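Local coordinates for putative fimbrial subunit (Corynebacterium diphtheriae, PDB 4HSS), which serves as the major pilin SpaD, the repeating subunit that polymerises into the shaft of a pilus on the bacterial surface, at residues 33-38 with 50-55; 46-51 with 151-156; 110-115 with 134-139; 197-202 with 278-283. All coordinates share one frame; numbering follows the deposited sequence.

In the fold
Contact 1 comes first along the chain: strand 28-36 leaves through a loop that returns at 50-55 to pair with the strand's end. Contact 2 opens inside that loop, at 46-51, before contact 1 has closed. The two therefore cross, sharing D50 and D51, and contact 2 closes about 100 residues later where strand 149-166 runs beside strand 28-36. Contact 3 is nested within this long excursion, joining strand 113-121 to strand 132-136 in the other sheet of the N-terminal domain; M138 there touches G46 of contact 2. Contact 4 follows in series, in the middle domain, pairing strand 196-201 with strand 272-282 about 41 Å from contact 3, centre to centre.

Contact 1: 33-38 with 50-55; sequences HKKKGA and DDVAGE
K36 and E55 hold the two segments together through their main chains, as one antiparallel hydrogen-bonded pair with CA atoms 5.2 Å apart. K36 N gives the straighter bond, to E55 O at 2.9 Å and 165°; the return bond from E55 N to K36 O is 3.2 Å and more bent, at 141°. G54 CA adds a CA-H...O contact of 3.3 Å with K36 O, the same oxygen that accepts from E55 N.

The K36 and E55 side chains leave the same face of the pair, K36 with CG anti to the backbone N (chi1 -169°) and a bend at chi3. Their ends make a long salt bridge, K36 NZ standing 3.9 Å from E55 OE1.

K35 carries the packing against the loop residues 51-54. Its chain folds at chi2 and runs along the loop: CD lies 3.5 Å from G54 O, and CE comes near D51 O. It meets V52 at about a right angle, where NZ reaches V52 CG1 at 3.3 Å. CD and CE thus lie against G54 O and the CA of V52, while the charged NZ ends against the valine methyls.

In the prealbumin-like (CnaB-type) N-terminal domain, strand 28-36 also pairs with strand 104-110 and, in parallel, with strand 149-166. K34 points away from the loop into the domain, and its NZ is joined to CG of N156, the Lys-Asn isopeptide bond that ties strand 28-36 to strand 149-166.

Contact 2: 46-51 with 151-156; sequences GKEMDD and VAYPKN
G46 and V151 meet first through their backbones, V151 N bonding to G46 O at 2.8 Å with an angle of 165° at the hydrogen. The donor stands well above the carbonyl plane. Loop and strand run 64° apart instead of side by side, and no ladder develops. K47 and V151 are closest in register, 5.0 Å between CA atoms. Beyond this point, a Met-aromatic contact of M49 with Y153 helps join the 46-51 loop of the prealbumin-like domain to strand 149-166.

V151 points its isopropyl group at the loop, with CB 3.7 Å from K47 C. Its two methyls face the E48 carboxylate, CG1 near OE2 and CG2 near OE1.

Y153 does more. With CG anti to its carbonyl carbon (chi1 -61°), the ring reaches out to the loop, where K47 O lies at its edge in the ring plane. M49 crosses it obliquely: the methyl CE is 3.6 Å from Y153 CD2, CB also touches CE2, and SD sits 5.5 Å from the ring centroid. The E48 carboxylate stands nearly perpendicular to the ring. H33 of strand 28-36 meets the ring too, the two planes at a small angle, so the tyrosine is held between strand and loop.

Further along, K155 curls back on its own segment, its NZ bonding to Y153 O at 3.1 Å from above the carbonyl plane, with S40 as a weak second partner. At the far end of the tyrosine, the hydroxyl OH accepts the M49 backbone N-H, at 2.6 Å from N.

Contact 3: 110-115 with 134-139; sequences LDLGIY and VSIPMV
G113 and Y115 pair with I136 and V134 as two antiparallel hydrogen-bonded pairs, flanking a non-hydrogen-bonded pair of I114 with S135. This is the edge of the antiparallel four-stranded sheet of the prealbumin-like domain, order 93-98, 61-67, 113-121, 132-136. The strand axes lie 4.7 Å apart at 155°. Four backbone bonds close the ladder; the shortest and most bent runs from G113 N to I136 O, 2.7 Å long.

The tight side is the face carrying Y115, V134 and I136. I136 fills its centre: CG1 lies anti to the carbonyl carbon (chi1 -61°), and the extended chain carries CD1 in between L110 and Y115, 3.6 Å from L110 CD2 and 4.0 Å from Y115 CD1. Its other branch, CG2, meets L112 CD2 at 3.6 Å, the two side chains crossing at about a right angle. L112 continues onto P137, its CD1 resting on the proline CD just past a cis peptide bond. L110, at the end of strand 104-110, and L30, which touches V134, come from the facing sheet, while I64 is a neighbour of Y115 within this one.

The opposite face is sparser here. I114 brings CD1 alongside the partly exposed S135, 3.4 Å from OG, and otherwise packs onto L67, L71 and F79. The serine hydroxyl turns to its own segment and donates to P137 O.

Back on the packed face, the Y115 ring is pinned at its outer end: OH donates to D111 O at 2.7 Å, with that carbonyl oxygen in the ring plane.

Contact 4: 197-202 with 278-283; sequences RFEDEL and DVIFNN
R197 lays one face of its guanidinium over I280, whose CD1 sits 3.2 Å above the plane, off toward the rim. The arginine gets there with CG between backbone N and carbonyl carbon (chi1 75°) and a chain extended to NE. NE then donates almost straight (178°) to E199 OE2 at 2.8 Å, a salt bridge lying in the guanidinium plane but meeting the carboxylate from above its own. The glutamate carboxylate also touches the I280 CD1 methyl, OE1 being 3.5 Å from it.

The backbones of strands 196-201 and 272-282 of the middle domain form a regular antiparallel ladder. R197 with I280 and E199 with D278 are hydrogen-bonded pairs, F198 with V279 the non-hydrogen-bonded one between. On the other face, F198 and V279 lie side by side, CD1 to CG1 3.5 Å, and F198 packs onward against M256 and L258. A water takes a weak bond from R197 NH1 and donates to I280 O at 2.6 Å.

F198 and V279 thus make an apolar patch turned to the opposing sheet, while on the other face an ion pair roofs an aliphatic chain; the bridge probably offsets much of the arginine's charge, with weaker help from E289.

Contact 1: 33-38 with 50-55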
loop_
_atom_site.group_PDB
_atom_site.type_symbol
_atom_site.label_atom_id
_atom_site.label_comp_id
_atom_site.label_asym_id
_atom_site.label_seq_id
_atom_site.Cartn_x
_atom_site.Cartn_y
_atom_site.Cartn_z
ATOM N N HIS A 33 27.114 6.670 -12.624
ATOM C CA HIS A 33 27.057 6.712 -11.161
ATOM C C HIS A 33 25.616 6.972 -10.762
ATOM O O HIS A 33 25.210 8.118 -10.541
ATOM C CB HIS A 33 28.017 7.753 -10.562
ATOM C CG HIS A 33 29.468 7.430 -10.703
ATOM N ND1 HIS A 33 30.061 6.440 -9.954
ATOM C CD2 HIS A 33 30.406 8.020 -11.471
ATOM C CE1 HIS A 33 31.329 6.430 -10.318
ATOM N NE2 HIS A 33 31.583 7.364 -11.228
ATOM N N LYS A 34 24.839 5.877 -10.711
ATOM C CA LYS A 34 23.422 5.873 -10.442
ATOM C C LYS A 34 23.124 6.352 -9.052
ATOM O O LYS A 34 23.686 5.876 -8.059
ATOM C CB LYS A 34 22.806 4.488 -10.694
ATOM C CG LYS A 34 21.267 4.476 -10.713
ATOM C CD LYS A 34 20.707 5.481 -11.696
ATOM C CE LYS A 34 19.231 5.271 -11.908
ATOM N NZ LYS A 34 18.381 5.831 -10.822
ATOM N N LYS A 35 22.233 7.332 -9.011
ATOM C CA LYS A 35 21.822 7.935 -7.775
ATOM C C LYS A 35 20.317 7.893 -7.642
ATOM O O LYS A 35 19.570 8.025 -8.622
ATOM C CB LYS A 35 22.334 9.385 -7.684
ATOM C CG LYS A 35 23.825 9.521 -7.439
ATOM C CD LYS A 35 24.174 9.365 -5.966
ATOM C CE LYS A 35 25.660 9.458 -5.764
ATOM N NZ LYS A 35 26.108 8.568 -4.664
ATOM N N LYS A 36 19.902 7.704 -6.392
ATOM C CA LYS A 36 18.551 7.697 -5.875
ATOM C C LYS A 36 18.353 9.111 -5.306
ATOM O O LYS A 36 19.109 9.527 -4.426
ATOM C CB LYS A 36 18.509 6.585 -4.815
ATOM C CG LYS A 36 17.180 6.134 -4.261
ATOM C CD LYS A 36 17.376 4.778 -3.536
ATOM C CE LYS A 36 18.184 4.818 -2.244
ATOM N NZ LYS A 36 18.901 3.536 -1.971
ATOM N N GLY A 37 17.445 9.881 -5.903
ATOM C CA GLY A 37 17.180 11.259 -5.492
ATOM C C GLY A 37 16.574 12.189 -6.542
ATOM O O GLY A 37 15.841 11.752 -7.440
ATOM N N ALA A 38 16.864 13.506 -6.409
ATOM C CA ALA A 38 16.333 14.547 -7.285
ATOM C C ALA A 38 17.201 14.746 -8.532
ATOM O O ALA A 38 18.433 14.761 -8.437
ATOM C CB ALA A 38 16.201 15.854 -6.520
ATOM N N ASP A 50 31.908 14.002 -8.221
ATOM C CA ASP A 50 31.706 13.790 -6.766
ATOM C C ASP A 50 30.370 14.441 -6.254
ATOM O O ASP A 50 30.310 15.014 -5.153
ATOM C CB ASP A 50 32.934 14.217 -5.905
ATOM C CG ASP A 50 33.448 15.638 -6.066
ATOM O OD1 ASP A 50 32.738 16.583 -5.635
ATOM O OD2 ASP A 50 34.579 15.806 -6.589
ATOM N N ASP A 51 29.295 14.300 -7.065
ATOM C CA ASP A 51 27.976 14.840 -6.756
ATOM C C ASP A 51 27.157 13.773 -6.042
ATOM O O ASP A 51 26.218 13.205 -6.619
ATOM C CB ASP A 51 27.269 15.346 -8.032
ATOM C CG ASP A 51 26.275 16.481 -7.813
ATOM O OD1 ASP A 51 25.566 16.464 -6.778
ATOM O OD2 ASP A 51 26.170 17.358 -8.699
ATOM N N VAL A 52 27.539 13.492 -4.781
ATOM C CA VAL A 52 26.866 12.509 -3.926
ATOM C C VAL A 52 25.787 13.284 -3.096
ATOM O O VAL A 52 25.821 13.362 -1.857
ATOM C CB VAL A 52 27.853 11.626 -3.081
ATOM C CG1 VAL A 52 27.111 10.588 -2.226
ATOM C CG2 VAL A 52 28.872 10.923 -3.988
ATOM N N ALA A 53 24.837 13.882 -3.843
ATOM C CA ALA A 53 23.695 14.608 -3.301
ATOM C C ALA A 53 22.682 13.580 -2.782
ATOM O O ALA A 53 22.166 13.714 -1.662
ATOM C CB ALA A 53 23.084 15.501 -4.377
ATOM N N GLY A 54 22.476 12.530 -3.580
ATOM C CA GLY A 54 21.602 11.416 -3.239
ATOM C C GLY A 54 22.376 10.184 -2.815
ATOM O O GLY A 54 23.601 10.223 -2.669
ATOM N N GLU A 55 21.661 9.085 -2.625
ATOM C CA GLU A 55 22.239 7.820 -2.210
ATOM C C GLU A 55 22.533 6.907 -3.413
ATOM O O GLU A 55 21.718 6.835 -4.336
ATOM C CB GLU A 55 21.309 7.112 -1.212
ATOM C CG GLU A 55 21.719 7.276 0.247
ATOM C CD GLU A 55 20.723 6.770 1.278
ATOM O OE1 GLU A 55 20.114 5.695 1.056
ATOM O OE2 GLU A 55 20.564 7.444 2.322
#

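Contact 2: 46-51 with 151-156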
loop_
_atom_site.group_PDB
_atom_site.type_symbol
_atom_site.label_atom_id
_atom_site.label_comp_id
_atom_site.label_asym_id
_atom_site.label_seq_id
_atom_site.Cartn_x
_atom_site.Cartn_y
_atom_site.Cartn_z
ATOM N N GLY A 46 30.659 15.635 -18.161
ATOM C CA GLY A 46 30.975 14.366 -18.813
ATOM C C GLY A 46 32.200 13.761 -18.150
ATOM O O GLY A 46 32.695 12.704 -18.553
ATOM N N LYS A 47 32.692 14.460 -17.116
ATOM C CA LYS A 47 33.860 14.086 -16.326
ATOM C C LYS A 47 33.381 13.756 -14.934
ATOM O O LYS A 47 32.191 13.935 -14.663
ATOM C CB LYS A 47 34.900 15.242 -16.306
ATOM C CG LYS A 47 35.493 15.623 -17.662
ATOM C CD LYS A 47 36.274 16.978 -17.642
ATOM C CE LYS A 47 35.420 18.212 -17.913
ATOM N NZ LYS A 47 36.196 19.485 -17.807
ATOM N N GLU A 48 34.287 13.275 -14.059
ATOM C CA GLU A 48 34.016 12.915 -12.664
ATOM C C GLU A 48 33.526 14.173 -11.907
ATOM O O GLU A 48 33.957 15.281 -12.228
ATOM C CB GLU A 48 35.284 12.305 -12.037
ATOM C CG GLU A 48 35.033 11.310 -10.911
ATOM C CD GLU A 48 34.564 9.921 -11.311
ATOM O OE1 GLU A 48 35.277 9.241 -12.085
ATOM O OE2 GLU A 48 33.499 9.496 -10.806
ATOM N N MET A 49 32.565 14.032 -10.988
ATOM C CA MET A 49 31.995 15.233 -10.371
ATOM C C MET A 49 31.824 15.186 -8.860
ATOM O O MET A 49 31.580 16.250 -8.283
ATOM C CB MET A 49 30.620 15.571 -10.991
ATOM C CG MET A 49 30.668 15.995 -12.456
ATOM S SD MET A 49 29.284 17.048 -12.983
ATOM C CE MET A 49 27.851 15.975 -12.635
ATOM N N ASP A 50 31.908 14.002 -8.221
ATOM C CA ASP A 50 31.706 13.790 -6.766
ATOM C C ASP A 50 30.370 14.441 -6.254
ATOM O O ASP A 50 30.310 15.014 -5.153
ATOM C CB ASP A 50 32.934 14.217 -5.905
ATOM C CG ASP A 50 33.448 15.638 -6.066
ATOM O OD1 ASP A 50 32.738 16.583 -5.635
ATOM O OD2 ASP A 50 34.579 15.806 -6.589
ATOM N N ASP A 51 29.295 14.300 -7.065
ATOM C CA ASP A 51 27.976 14.840 -6.756
ATOM C C ASP A 51 27.157 13.773 -6.042
ATOM O O ASP A 51 26.218 13.205 -6.619
ATOM C CB ASP A 51 27.269 15.346 -8.032
ATOM C CG ASP A 51 26.275 16.481 -7.813
ATOM O OD1 ASP A 51 25.566 16.464 -6.778
ATOM O OD2 ASP A 51 26.170 17.358 -8.699
ATOM N N VAL A 151 31.816 10.149 -17.915
ATOM C CA VAL A 151 31.209 9.894 -16.625
ATOM C C VAL A 151 29.846 10.613 -16.615
ATOM O O VAL A 151 29.787 11.788 -16.952
ATOM C CB VAL A 151 32.135 10.308 -15.437
ATOM C CG1 VAL A 151 31.520 9.917 -14.107
ATOM C CG2 VAL A 151 33.526 9.696 -15.564
ATOM N N ALA A 152 28.756 9.893 -16.252
ATOM C CA ALA A 152 27.397 10.432 -16.175
ATOM C C ALA A 152 26.742 10.023 -14.873
ATOM O O ALA A 152 27.061 8.960 -14.327
ATOM C CB ALA A 152 26.553 9.968 -17.360
ATOM N N TYR A 153 25.817 10.869 -14.378
ATOM C CA TYR A 153 25.137 10.656 -13.113
ATOM C C TYR A 153 23.625 10.566 -13.328
ATOM O O TYR A 153 22.922 11.547 -13.073
ATOM C CB TYR A 153 25.512 11.784 -12.116
ATOM C CG TYR A 153 26.998 11.833 -11.814
ATOM C CD1 TYR A 153 27.516 11.258 -10.653
ATOM C CD2 TYR A 153 27.893 12.408 -12.712
ATOM C CE1 TYR A 153 28.887 11.254 -10.398
ATOM C CE2 TYR A 153 29.262 12.415 -12.467
ATOM C CZ TYR A 153 29.757 11.846 -11.304
ATOM O OH TYR A 153 31.114 11.879 -11.069
ATOM N N PRO A 154 23.109 9.400 -13.804
ATOM C CA PRO A 154 21.647 9.276 -14.010
ATOM C C PRO A 154 20.883 9.321 -12.692
ATOM O O PRO A 154 21.429 8.922 -11.655
ATOM C CB PRO A 154 21.476 7.915 -14.703
ATOM C CG PRO A 154 22.836 7.414 -14.974
ATOM C CD PRO A 154 23.807 8.136 -14.116
ATOM N N LYS A 155 19.633 9.823 -12.720
ATOM C CA LYS A 155 18.845 9.959 -11.498
ATOM C C LYS A 155 17.588 9.096 -11.508
ATOM O O LYS A 155 17.088 8.711 -12.568
ATOM C CB LYS A 155 18.489 11.435 -11.230
ATOM C CG LYS A 155 19.701 12.339 -10.912
ATOM C CD LYS A 155 20.425 11.999 -9.597
ATOM C CE LYS A 155 21.576 12.929 -9.265
ATOM N NZ LYS A 155 22.739 12.763 -10.182
ATOM N N ASN A 156 17.112 8.757 -10.294
ATOM C CA ASN A 156 15.942 7.925 -10.012
ATOM C C ASN A 156 15.271 8.386 -8.744
ATOM O O ASN A 156 15.897 9.027 -7.914
ATOM C CB ASN A 156 16.367 6.464 -9.824
ATOM C CG ASN A 156 17.063 5.866 -11.002
ATOM O OD1 ASN A 156 16.425 5.475 -11.984
#

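Contact 3: 110-115 with 134-139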
loop_
_atom_site.group_PDB
_atom_site.type_symbol
_atom_site.label_atom_id
_atom_site.label_comp_id
_atom_site.label_asym_id
_atom_site.label_seq_id
_atom_site.Cartn_x
_atom_site.Cartn_y
_atom_site.Cartn_z
ATOM N N LEU A 110 34.833 0.567 -25.653
ATOM C CA LEU A 110 33.773 1.126 -26.467
ATOM C C LEU A 110 34.310 1.739 -27.719
ATOM O O LEU A 110 35.161 2.616 -27.643
ATOM C CB LEU A 110 33.056 2.201 -25.633
ATOM C CG LEU A 110 31.653 1.897 -25.119
ATOM C CD1 LEU A 110 31.439 0.422 -24.862
ATOM C CD2 LEU A 110 31.381 2.662 -23.862
ATOM N N ASP A 111 33.789 1.319 -28.882
ATOM C CA ASP A 111 34.135 1.923 -30.166
ATOM C C ASP A 111 33.798 3.399 -30.073
ATOM O O ASP A 111 32.804 3.750 -29.431
ATOM C CB ASP A 111 33.320 1.272 -31.301
ATOM C CG ASP A 111 33.664 -0.156 -31.666
ATOM O OD1 ASP A 111 34.881 -0.473 -31.757
ATOM O OD2 ASP A 111 32.724 -0.928 -31.981
ATOM N N LEU A 112 34.603 4.268 -30.664
ATOM C CA LEU A 112 34.265 5.691 -30.599
ATOM C C LEU A 112 32.982 5.944 -31.402
ATOM O O LEU A 112 32.786 5.322 -32.447
ATOM C CB LEU A 112 35.430 6.584 -31.094
ATOM C CG LEU A 112 36.762 6.507 -30.309
ATOM C CD1 LEU A 112 37.728 7.538 -30.806
ATOM C CD2 LEU A 112 36.563 6.633 -28.798
ATOM N N GLY A 113 32.089 6.769 -30.863
ATOM C CA GLY A 113 30.818 7.088 -31.511
ATOM C C GLY A 113 29.777 7.730 -30.620
ATOM O O GLY A 113 30.088 8.218 -29.527
ATOM N N ILE A 114 28.540 7.765 -31.119
ATOM C CA ILE A 114 27.387 8.305 -30.398
ATOM C C ILE A 114 26.575 7.128 -29.874
ATOM O O ILE A 114 26.305 6.176 -30.605
ATOM C CB ILE A 114 26.497 9.303 -31.223
ATOM C CG1 ILE A 114 27.315 10.354 -31.980
ATOM C CG2 ILE A 114 25.369 9.944 -30.359
ATOM C CD1 ILE A 114 28.196 11.246 -31.148
ATOM N N TYR A 115 26.192 7.217 -28.606
ATOM C CA TYR A 115 25.454 6.194 -27.906
ATOM C C TYR A 115 24.234 6.745 -27.247
ATOM O O TYR A 115 24.255 7.838 -26.660
ATOM C CB TYR A 115 26.342 5.548 -26.818
ATOM C CG TYR A 115 27.479 4.706 -27.348
ATOM C CD1 TYR A 115 28.694 5.287 -27.711
ATOM C CD2 TYR A 115 27.363 3.321 -27.437
ATOM C CE1 TYR A 115 29.737 4.517 -28.217
ATOM C CE2 TYR A 115 28.415 2.535 -27.910
ATOM C CZ TYR A 115 29.589 3.142 -28.325
ATOM O OH TYR A 115 30.628 2.366 -28.775
ATOM N N VAL A 134 25.095 10.143 -25.363
ATOM C CA VAL A 134 26.486 10.445 -25.010
ATOM C C VAL A 134 27.379 10.234 -26.246
ATOM O O VAL A 134 27.160 9.330 -27.050
ATOM C CB VAL A 134 27.070 9.723 -23.751
ATOM C CG1 VAL A 134 26.352 10.143 -22.476
ATOM C CG2 VAL A 134 27.082 8.203 -23.898
ATOM N N SER A 135 28.399 11.079 -26.362
ATOM C CA SER A 135 29.393 11.060 -27.420
ATOM C C SER A 135 30.712 10.566 -26.828
ATOM O O SER A 135 31.097 11.024 -25.752
ATOM C CB SER A 135 29.542 12.452 -28.032
ATOM O OG SER A 135 30.594 12.452 -28.983
ATOM N N ILE A 136 31.387 9.618 -27.525
ATOM C CA ILE A 136 32.674 9.032 -27.110
ATOM C C ILE A 136 33.628 9.205 -28.267
ATOM O O ILE A 136 33.446 8.538 -29.278
ATOM C CB ILE A 136 32.541 7.543 -26.642
ATOM C CG1 ILE A 136 31.598 7.425 -25.426
ATOM C CG2 ILE A 136 33.912 6.924 -26.341
ATOM C CD1 ILE A 136 31.431 6.151 -24.905
ATOM N N PRO A 137 34.590 10.150 -28.212
ATOM C CA PRO A 137 34.905 11.094 -27.119
ATOM C C PRO A 137 33.991 12.337 -27.101
ATOM O O PRO A 137 33.109 12.500 -27.943
ATOM C CB PRO A 137 36.361 11.474 -27.415
ATOM C CG PRO A 137 36.450 11.444 -28.903
ATOM C CD PRO A 137 35.494 10.363 -29.369
ATOM N N MET A 138 34.200 13.206 -26.108
ATOM C CA MET A 138 33.431 14.444 -25.956
ATOM C C MET A 138 34.297 15.493 -25.308
ATOM O O MET A 138 35.400 15.175 -24.853
ATOM C CB MET A 138 32.159 14.204 -25.097
ATOM C CG MET A 138 32.449 14.047 -23.603
ATOM S SD MET A 138 30.988 13.992 -22.566
ATOM C CE MET A 138 30.546 15.734 -22.457
ATOM N N VAL A 139 33.767 16.731 -25.229
ATOM C CA VAL A 139 34.378 17.844 -24.505
ATOM C C VAL A 139 33.279 18.587 -23.768
ATOM O O VAL A 139 32.155 18.689 -24.279
ATOM C CB VAL A 139 35.251 18.817 -25.357
ATOM C CG1 VAL A 139 36.632 18.232 -25.654
ATOM C CG2 VAL A 139 34.534 19.282 -26.629
#

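Contact 4: 197-202 with 278-283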
loop_
_atom_site.group_PDB
_atom_site.type_symbol
_atom_site.label_atom_id
_atom_site.label_comp_id
_atom_site.label_asym_id
_atom_site.label_seq_id
_atom_site.Cartn_x
_atom_site.Cartn_y
_atom_site.Cartn_z
ATOM N N ARG A 197 -3.934 8.417 -9.278
ATOM C CA ARG A 197 -5.092 7.756 -8.710
ATOM C C ARG A 197 -4.701 6.645 -7.690
ATOM O O ARG A 197 -3.563 6.146 -7.661
ATOM C CB ARG A 197 -6.045 7.226 -9.804
ATOM C CG ARG A 197 -5.631 5.986 -10.572
ATOM C CD ARG A 197 -6.707 5.660 -11.607
ATOM N NE ARG A 197 -6.504 4.367 -12.268
ATOM C CZ ARG A 197 -5.670 4.154 -13.289
ATOM N NH1 ARG A 197 -4.932 5.147 -13.775
ATOM N NH2 ARG A 197 -5.547 2.940 -13.811
ATOM N N PHE A 198 -5.660 6.369 -6.787
ATOM C CA PHE A 198 -5.661 5.353 -5.747
ATOM C C PHE A 198 -6.675 4.346 -6.121
ATOM O O PHE A 198 -7.813 4.740 -6.397
ATOM C CB PHE A 198 -6.062 5.944 -4.391
ATOM C CG PHE A 198 -5.128 6.916 -3.754
ATOM C CD1 PHE A 198 -4.111 6.476 -2.914
ATOM C CD2 PHE A 198 -5.309 8.287 -3.914
ATOM C CE1 PHE A 198 -3.250 7.384 -2.299
ATOM C CE2 PHE A 198 -4.455 9.201 -3.269
ATOM C CZ PHE A 198 -3.431 8.736 -2.473
ATOM N N GLU A 199 -6.305 3.066 -6.144
ATOM C CA GLU A 199 -7.271 1.996 -6.429
ATOM C C GLU A 199 -7.262 0.979 -5.301
ATOM O O GLU A 199 -6.201 0.653 -4.775
ATOM C CB GLU A 199 -7.034 1.321 -7.772
ATOM C CG GLU A 199 -7.497 2.184 -8.928
ATOM C CD GLU A 199 -7.438 1.554 -10.303
ATOM O OE1 GLU A 199 -6.865 0.446 -10.441
ATOM O OE2 GLU A 199 -7.972 2.177 -11.250
ATOM N N ASP A 200 -8.451 0.533 -4.893
ATOM C CA ASP A 200 -8.605 -0.454 -3.855
ATOM C C ASP A 200 -9.785 -1.351 -4.145
ATOM O O ASP A 200 -10.931 -0.894 -4.077
ATOM C CB ASP A 200 -8.765 0.204 -2.485
ATOM C CG ASP A 200 -8.638 -0.756 -1.318
ATOM O OD1 ASP A 200 -9.186 -1.869 -1.406
ATOM O OD2 ASP A 200 -8.014 -0.383 -0.314
ATOM N N GLU A 201 -9.505 -2.636 -4.430
ATOM C CA GLU A 201 -10.532 -3.640 -4.642
ATOM C C GLU A 201 -11.026 -4.122 -3.255
ATOM O O GLU A 201 -10.319 -4.888 -2.585
ATOM C CB GLU A 201 -9.995 -4.789 -5.509
ATOM C CG GLU A 201 -10.298 -4.655 -6.999
ATOM C CD GLU A 201 -11.720 -4.943 -7.486
ATOM O OE1 GLU A 201 -12.623 -5.209 -6.651
ATOM O OE2 GLU A 201 -11.932 -4.872 -8.723
ATOM N N LEU A 202 -12.207 -3.611 -2.795
ATOM C CA LEU A 202 -12.757 -3.925 -1.467
ATOM C C LEU A 202 -13.436 -5.276 -1.454
ATOM O O LEU A 202 -14.116 -5.651 -2.419
ATOM C CB LEU A 202 -13.750 -2.844 -0.961
ATOM C CG LEU A 202 -13.319 -1.372 -1.118
ATOM C CD1 LEU A 202 -14.494 -0.444 -1.074
ATOM C CD2 LEU A 202 -12.295 -0.981 -0.088
ATOM N N ASP A 278 -3.609 -0.037 -4.650
ATOM C CA ASP A 278 -2.693 0.374 -5.713
ATOM C C ASP A 278 -2.636 1.907 -5.834
ATOM O O ASP A 278 -3.606 2.593 -5.498
ATOM C CB ASP A 278 -3.121 -0.206 -7.088
ATOM C CG ASP A 278 -3.414 -1.701 -7.125
ATOM O OD1 ASP A 278 -2.549 -2.467 -7.628
ATOM O OD2 ASP A 278 -4.540 -2.102 -6.701
ATOM N N VAL A 279 -1.505 2.445 -6.344
ATOM C CA VAL A 279 -1.399 3.841 -6.729
ATOM C C VAL A 279 -0.906 3.819 -8.154
ATOM O O VAL A 279 -0.022 3.017 -8.479
ATOM C CB VAL A 279 -0.633 4.870 -5.843
ATOM C CG1 VAL A 279 -1.272 5.031 -4.478
ATOM C CG2 VAL A 279 0.851 4.564 -5.729
ATOM N N ILE A 280 -1.559 4.627 -9.024
ATOM C CA ILE A 280 -1.221 4.747 -10.437
ATOM C C ILE A 280 -0.966 6.212 -10.754
ATOM O O ILE A 280 -1.814 7.064 -10.507
ATOM C CB ILE A 280 -2.268 4.129 -11.406
ATOM C CG1 ILE A 280 -2.674 2.714 -10.993
ATOM C CG2 ILE A 280 -1.739 4.111 -12.812
ATOM C CD1 ILE A 280 -4.073 2.580 -10.624
ATOM N N PHE A 281 0.213 6.494 -11.301
ATOM C CA PHE A 281 0.624 7.805 -11.755
ATOM C C PHE A 281 1.518 7.635 -12.954
ATOM O O PHE A 281 2.013 6.531 -13.189
ATOM C CB PHE A 281 1.338 8.594 -10.640
ATOM C CG PHE A 281 2.505 7.873 -10.020
ATOM C CD1 PHE A 281 3.753 7.877 -10.633
ATOM C CD2 PHE A 281 2.358 7.179 -8.821
ATOM C CE1 PHE A 281 4.824 7.180 -10.075
ATOM C CE2 PHE A 281 3.439 6.493 -8.257
ATOM C CZ PHE A 281 4.662 6.501 -8.889
ATOM N N ASN A 282 1.747 8.747 -13.696
ATOM C CA ASN A 282 2.675 8.823 -14.825
ATOM C C ASN A 282 4.111 8.973 -14.338
ATOM O O ASN A 282 4.372 9.620 -13.315
ATOM C CB ASN A 282 2.335 10.016 -15.744
ATOM C CG ASN A 282 2.493 11.398 -15.114
ATOM O OD1 ASN A 282 2.008 11.674 -14.003
ATOM N ND2 ASN A 282 3.138 12.319 -15.833
ATOM N N ASN A 283 5.045 8.401 -15.077
ATOM C CA ASN A 283 6.444 8.661 -14.796
ATOM C C ASN A 283 6.695 10.012 -15.464
ATOM O O ASN A 283 6.506 10.116 -16.678
ATOM C CB ASN A 283 7.353 7.527 -15.314
ATOM C CG ASN A 283 8.840 7.709 -15.084
ATOM O OD1 ASN A 283 9.312 8.766 -14.689
ATOM N ND2 ASN A 283 9.617 6.681 -15.319
HETATM O O HOH W 1 -3.058 7.655 -12.742
HETATM O O HOH W 2 -6.888 -3.573 -4.621
#